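Local coordinates for phosphate-binding protein (PDB 5UB3) that probably binds a phosphate- or phosphonate-like ligand in the periplasm and signals to a partner diguanylate cyclase, and is bound to chloride in this crystal structure, at residues A[8-12]-A[43-48]; A[66-72]-A[122-128]. All coordinates share one frame; numbering follows the deposited sequence.

Contact 1 (A[8-12]-A[43-48]); sequences GRISD and LMAPDA
Ala45 is gripped by the residues flanking Ile10 through two backbone hydrogen bonds. Its N-H donates to Arg9 O (N to O 3.1 Å), while its own carbonyl oxygen accepts from Ser11 N at 2.9 Å. The two bonds make a single bridge of parallel type; the end-to-end directions of the touching parts lie 58° apart. Weaker CA-H...O contacts add to it: Ile10 CA lies 3.3 Å from Ala45 O, and Pro46 CA points almost straight at Ser11 O (3.6 Å).

Apolar contact falls to Ile10, whose two branches spread over the start of helix 48-56. CG2 rests 3.6 Å from Asp47 CA; the other branch, extended at chi2 (165°), carries CD1 to 3.7 Å from Ala48 CA and close to its methyl. Asp47 occupies the N-cap position and uses OD1 to accept from Gln50 N. Before the bridge, the side chains of Met44 and Arg9 lie obliquely across each other, with Met44 CB 3.3 Å from Arg9 O and the Met44 sulfur near Ser11 CB.

The side chain of Arg9, bent at chi3 (-74°), folds forward over the following residue, and NE donates to Ile10 O from above the carbonyl plane.

Both segments follow parallel strands, 4-8 and 39-42, and lead into helices 14-28 and 48-56, a loop setting in which ligand sites of periplasmic binding proteins are commonly built.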
loop_
_atom_site.group_PDB
_atom_site.type_symbol
_atom_site.label_atom_id
_atom_site.label_comp_id
_atom_site.label_asym_id
_atom_site.label_seq_id
_atom_site.Cartn_x
_atom_site.Cartn_y
_atom_site.Cartn_z
ATOM N N GLY A 8 13.613 -3.496 -1.476
ATOM C CA GLY A 8 13.081 -2.207 -1.855
ATOM C C GLY A 8 11.653 -2.012 -1.391
ATOM O O GLY A 8 11.100 -2.829 -0.722
ATOM N N ARG A 9 11.099 -0.878 -1.792
ATOM C CA ARG A 9 9.693 -0.603 -1.747
ATOM C C ARG A 9 9.461 0.629 -2.618
ATOM O O ARG A 9 10.380 1.388 -2.942
ATOM C CB ARG A 9 9.168 -0.294 -0.318
ATOM C CG ARG A 9 9.795 0.937 0.322
ATOM C CD ARG A 9 8.979 1.384 1.528
ATOM N NE ARG A 9 7.736 2.018 1.130
ATOM C CZ ARG A 9 6.896 2.632 1.961
ATOM N NH1 ARG A 9 7.174 2.709 3.252
ATOM N NH2 ARG A 9 5.764 3.155 1.510
ATOM N N ILE A 10 8.204 0.824 -2.956
ATOM C CA ILE A 10 7.771 2.050 -3.570
ATOM C C ILE A 10 7.752 3.084 -2.487
ATOM O O ILE A 10 7.164 2.850 -1.435
ATOM C CB ILE A 10 6.355 1.877 -4.143
ATOM C CG1 ILE A 10 6.329 0.724 -5.204
ATOM C CG2 ILE A 10 5.877 3.186 -4.750
ATOM C CD1 ILE A 10 4.925 0.269 -5.519
ATOM N N SER A 11 8.342 4.237 -2.737
ATOM C CA SER A 11 8.456 5.207 -1.718
ATOM C C SER A 11 8.378 6.579 -2.305
ATOM O O SER A 11 9.101 6.886 -3.221
ATOM C CB SER A 11 9.795 5.058 -1.023
ATOM O OG SER A 11 10.072 6.162 -0.138
ATOM N N ASP A 12 7.596 7.425 -1.674
ATOM C CA ASP A 12 7.631 8.875 -1.954
ATOM C C ASP A 12 8.582 9.625 -1.022
ATOM O O ASP A 12 8.559 10.831 -1.003
ATOM C CB ASP A 12 6.233 9.511 -1.800
ATOM C CG ASP A 12 5.550 9.187 -0.434
ATOM O OD1 ASP A 12 6.164 8.583 0.498
ATOM O OD2 ASP A 12 4.344 9.511 -0.302
ATOM N N LEU A 43 17.150 -0.410 -2.649
ATOM C CA LEU A 43 16.789 0.337 -3.855
ATOM C C LEU A 43 15.283 0.510 -3.846
ATOM O O LEU A 43 14.524 -0.430 -4.021
ATOM C CB LEU A 43 17.221 -0.350 -5.136
ATOM C CG LEU A 43 16.999 0.423 -6.448
ATOM C CD1 LEU A 43 17.604 1.830 -6.446
ATOM C CD2 LEU A 43 17.548 -0.333 -7.615
ATOM N N MET A 44 14.868 1.746 -3.654
ATOM C CA MET A 44 13.471 2.066 -3.618
ATOM C C MET A 44 13.125 2.712 -4.950
ATOM O O MET A 44 13.998 3.001 -5.757
ATOM C CB MET A 44 13.194 2.996 -2.442
ATOM C CG MET A 44 13.264 2.312 -1.109
ATOM S SD MET A 44 13.217 3.494 0.256
ATOM C CE MET A 44 14.924 4.033 0.283
ATOM N N ALA A 45 11.841 2.859 -5.225
ATOM C CA ALA A 45 11.458 3.478 -6.485
ATOM C C ALA A 45 10.353 4.432 -6.221
ATOM O O ALA A 45 9.610 4.215 -5.318
ATOM C CB ALA A 45 11.055 2.426 -7.514
ATOM N N PRO A 46 10.247 5.503 -7.017
ATOM C CA PRO A 46 9.139 6.480 -6.768
ATOM C C PRO A 46 7.718 5.968 -7.009
ATOM O O PRO A 46 6.767 6.504 -6.436
ATOM C CB PRO A 46 9.454 7.661 -7.733
ATOM C CG PRO A 46 10.551 7.188 -8.657
ATOM C CD PRO A 46 11.029 5.802 -8.236
ATOM N N ASP A 47 7.540 4.943 -7.822
ATOM C CA ASP A 47 6.179 4.480 -8.130
ATOM C C ASP A 47 6.223 3.048 -8.599
ATOM O O ASP A 47 7.322 2.502 -8.786
ATOM C CB ASP A 47 5.504 5.385 -9.154
ATOM C CG ASP A 47 6.349 5.566 -10.396
ATOM O OD1 ASP A 47 6.740 4.577 -11.029
ATOM O OD2 ASP A 47 6.676 6.712 -10.678
ATOM N N ALA A 48 5.036 2.454 -8.760
ATOM C CA ALA A 48 4.859 1.046 -9.143
ATOM C C ALA A 48 5.455 0.715 -10.511
ATOM O O ALA A 48 6.032 -0.375 -10.739
ATOM C CB ALA A 48 3.383 0.659 -9.107
#

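Contact 2 (A[66-72]-A[122-128]); sequences TTGAAML and SSTSGYL
Thr124 meets the start of helix 67-75 with every atom of its side chain beyond CA. Its CB sits 3.5 Å from Thr66 OG1, and there the chain divides. With OG1 beside the backbone N (chi1 -60°), the methyl CG2 stands anti to that N and lies against Gly68, 3.6 Å from its N. The hydroxyl, OG1, faces Thr66: it is 2.6 Å from Thr66 OG1, a short hydrogen bond in which either oxygen may be the donor, with the two side chains lying alongside each other and pointing opposite ways. The same oxygen takes two weak bonds from the helix, from Gly68 N at 2.9 Å with a strongly bent geometry (121°) and from Ala69 N, straighter but long at 3.4 Å. The side chain of Thr66, at the N-cap position, makes no capping bond, and two N-H groups of the first turn instead point to a threonine of the other helix.

In the two-lobed fold of the periplasmic binding proteins, helices 67-75 and 124-136 belong to different lobes, and here their N-terminal ends meet. The axes of the short segments pass 9.3 Å apart at 59°.

Having no side chain, Gly68 allows this close approach, and Leu128 CD1 settles 3.6 Å from Gly68 C. One turn on, Leu72 and Leu128 reach toward each other tip to tip through their CD1 atoms. Leu72 CD1 also approaches Ser122 CA, while Ala69 CB lies against Ser122 O at 3.4 Å.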
loop_
_atom_site.group_PDB
_atom_site.type_symbol
_atom_site.label_atom_id
_atom_site.label_comp_id
_atom_site.label_asym_id
_atom_site.label_seq_id
_atom_site.Cartn_x
_atom_site.Cartn_y
_atom_site.Cartn_z
ATOM N N THR A 66 2.052 -2.854 0.376
ATOM C CA THR A 66 0.672 -3.121 0.648
ATOM C C THR A 66 0.144 -3.930 -0.515
ATOM O O THR A 66 0.690 -3.883 -1.562
ATOM C CB THR A 66 -0.104 -1.834 0.794
ATOM O OG1 THR A 66 -0.054 -1.179 -0.467
ATOM C CG2 THR A 66 0.531 -0.939 1.939
ATOM N N THR A 67 -0.925 -4.667 -0.306
ATOM C CA THR A 67 -1.354 -5.642 -1.272
ATOM C C THR A 67 -1.789 -5.119 -2.634
ATOM O O THR A 67 -1.583 -5.791 -3.612
ATOM C CB THR A 67 -2.434 -6.514 -0.661
ATOM O OG1 THR A 67 -3.418 -5.686 -0.064
ATOM C CG2 THR A 67 -1.818 -7.405 0.382
ATOM N N GLY A 68 -2.423 -3.954 -2.703
ATOM C CA GLY A 68 -2.749 -3.345 -3.970
ATOM C C GLY A 68 -1.526 -3.032 -4.832
ATOM O O GLY A 68 -1.478 -3.404 -5.999
ATOM N N ALA A 69 -0.562 -2.292 -4.289
ATOM C CA ALA A 69 0.720 -2.033 -4.954
ATOM C C ALA A 69 1.350 -3.298 -5.374
ATOM O O ALA A 69 1.948 -3.435 -6.458
ATOM C CB ALA A 69 1.660 -1.265 -4.032
ATOM N N ALA A 70 1.249 -4.271 -4.492
ATOM C CA ALA A 70 1.829 -5.586 -4.806
ATOM C C ALA A 70 1.223 -6.162 -6.064
ATOM O O ALA A 70 1.925 -6.719 -6.888
ATOM C CB ALA A 70 1.659 -6.553 -3.642
ATOM N N MET A 71 -0.097 -6.046 -6.175
ATOM C CA MET A 71 -0.782 -6.571 -7.318
ATOM C C MET A 71 -0.454 -5.774 -8.567
ATOM O O MET A 71 -0.378 -6.375 -9.629
ATOM C CB MET A 71 -2.297 -6.712 -7.066
ATOM C CG MET A 71 -2.606 -7.711 -5.956
ATOM S SD MET A 71 -2.008 -9.357 -6.295
ATOM C CE MET A 71 -0.404 -9.447 -5.437
ATOM N N LEU A 72 -0.213 -4.451 -8.443
ATOM C CA LEU A 72 0.288 -3.706 -9.604
ATOM C C LEU A 72 1.569 -4.358 -10.114
ATOM O O LEU A 72 1.771 -4.526 -11.336
ATOM C CB LEU A 72 0.594 -2.245 -9.274
ATOM C CG LEU A 72 -0.620 -1.435 -8.907
ATOM C CD1 LEU A 72 -0.185 -0.056 -8.427
ATOM C CD2 LEU A 72 -1.517 -1.278 -10.094
ATOM N N SER A 122 -0.093 4.342 -6.666
ATOM C CA SER A 122 0.451 3.172 -6.052
ATOM C C SER A 122 -0.187 2.859 -4.675
ATOM O O SER A 122 0.082 1.796 -4.087
ATOM C CB SER A 122 1.994 3.319 -6.021
ATOM O OG SER A 122 2.487 3.686 -7.349
ATOM N N SER A 123 -1.101 3.710 -4.179
ATOM C CA SER A 123 -1.638 3.522 -2.844
ATOM C C SER A 123 -2.819 2.569 -2.846
ATOM O O SER A 123 -3.766 2.703 -3.623
ATOM C CB SER A 123 -2.085 4.877 -2.293
ATOM O OG SER A 123 -2.847 4.724 -1.139
ATOM N N THR A 124 -2.779 1.575 -1.986
ATOM C CA THR A 124 -3.892 0.608 -1.877
ATOM C C THR A 124 -5.121 1.262 -1.286
ATOM O O THR A 124 -6.153 1.331 -1.910
ATOM C CB THR A 124 -3.493 -0.619 -1.005
ATOM O OG1 THR A 124 -2.386 -1.244 -1.620
ATOM C CG2 THR A 124 -4.578 -1.621 -0.954
ATOM N N SER A 125 -4.988 1.725 -0.059
ATOM C CA SER A 125 -6.112 2.193 0.690
ATOM C C SER A 125 -6.473 3.613 0.301
ATOM O O SER A 125 -7.544 4.097 0.667
ATOM C CB SER A 125 -5.819 2.119 2.192
ATOM O OG SER A 125 -4.739 2.999 2.568
ATOM N N GLY A 126 -5.552 4.311 -0.370
ATOM C CA GLY A 126 -5.753 5.721 -0.713
ATOM C C GLY A 126 -5.912 5.987 -2.185
ATOM O O GLY A 126 -5.997 7.160 -2.600
ATOM N N TYR A 127 -5.996 4.936 -2.992
ATOM C CA TYR A 127 -6.320 5.096 -4.413
ATOM C C TYR A 127 -7.039 3.887 -4.946
ATOM O O TYR A 127 -8.163 3.958 -5.434
ATOM C CB TYR A 127 -5.041 5.387 -5.263
ATOM C CG TYR A 127 -5.303 5.535 -6.690
ATOM C CD1 TYR A 127 -5.863 6.705 -7.192
ATOM C CD2 TYR A 127 -5.034 4.509 -7.579
ATOM C CE1 TYR A 127 -6.097 6.855 -8.550
ATOM C CE2 TYR A 127 -5.269 4.640 -8.913
ATOM C CZ TYR A 127 -5.814 5.799 -9.401
ATOM O OH TYR A 127 -6.064 5.902 -10.728
ATOM N N LEU A 128 -6.394 2.752 -4.856
ATOM C CA LEU A 128 -6.916 1.571 -5.557
ATOM C C LEU A 128 -8.207 1.175 -4.962
ATOM O O LEU A 128 -9.176 1.030 -5.671
ATOM C CB LEU A 128 -5.905 0.421 -5.540
ATOM C CG LEU A 128 -4.649 0.717 -6.359
ATOM C CD1 LEU A 128 -3.472 -0.216 -6.005
ATOM C CD2 LEU A 128 -4.850 0.785 -7.870
#

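In the fold
Contact 1 joins two loops of one lobe and is partly buried, with Pro46 exposed; contact 2 lies nearer the centre of the chain, is buried, and brings together helices from both lobes. Their chemistry follows suit: main-chain bonds of strand type hold contact 1, whereas a threonine hydroxyl and leucine methyls carry contact 2. The two also touch. Ser122 OG accepts a probable hydrogen bond from Ala48 N at 3.2 Å, so the loop before helix 124-136 meets the start of helix 48-56. Beside it, Ala48 CB packs on Leu72 CD1 and Ile10 CD1 on Ala69 CB, a continuous apolar patch linking helix 67-75 to contact 1.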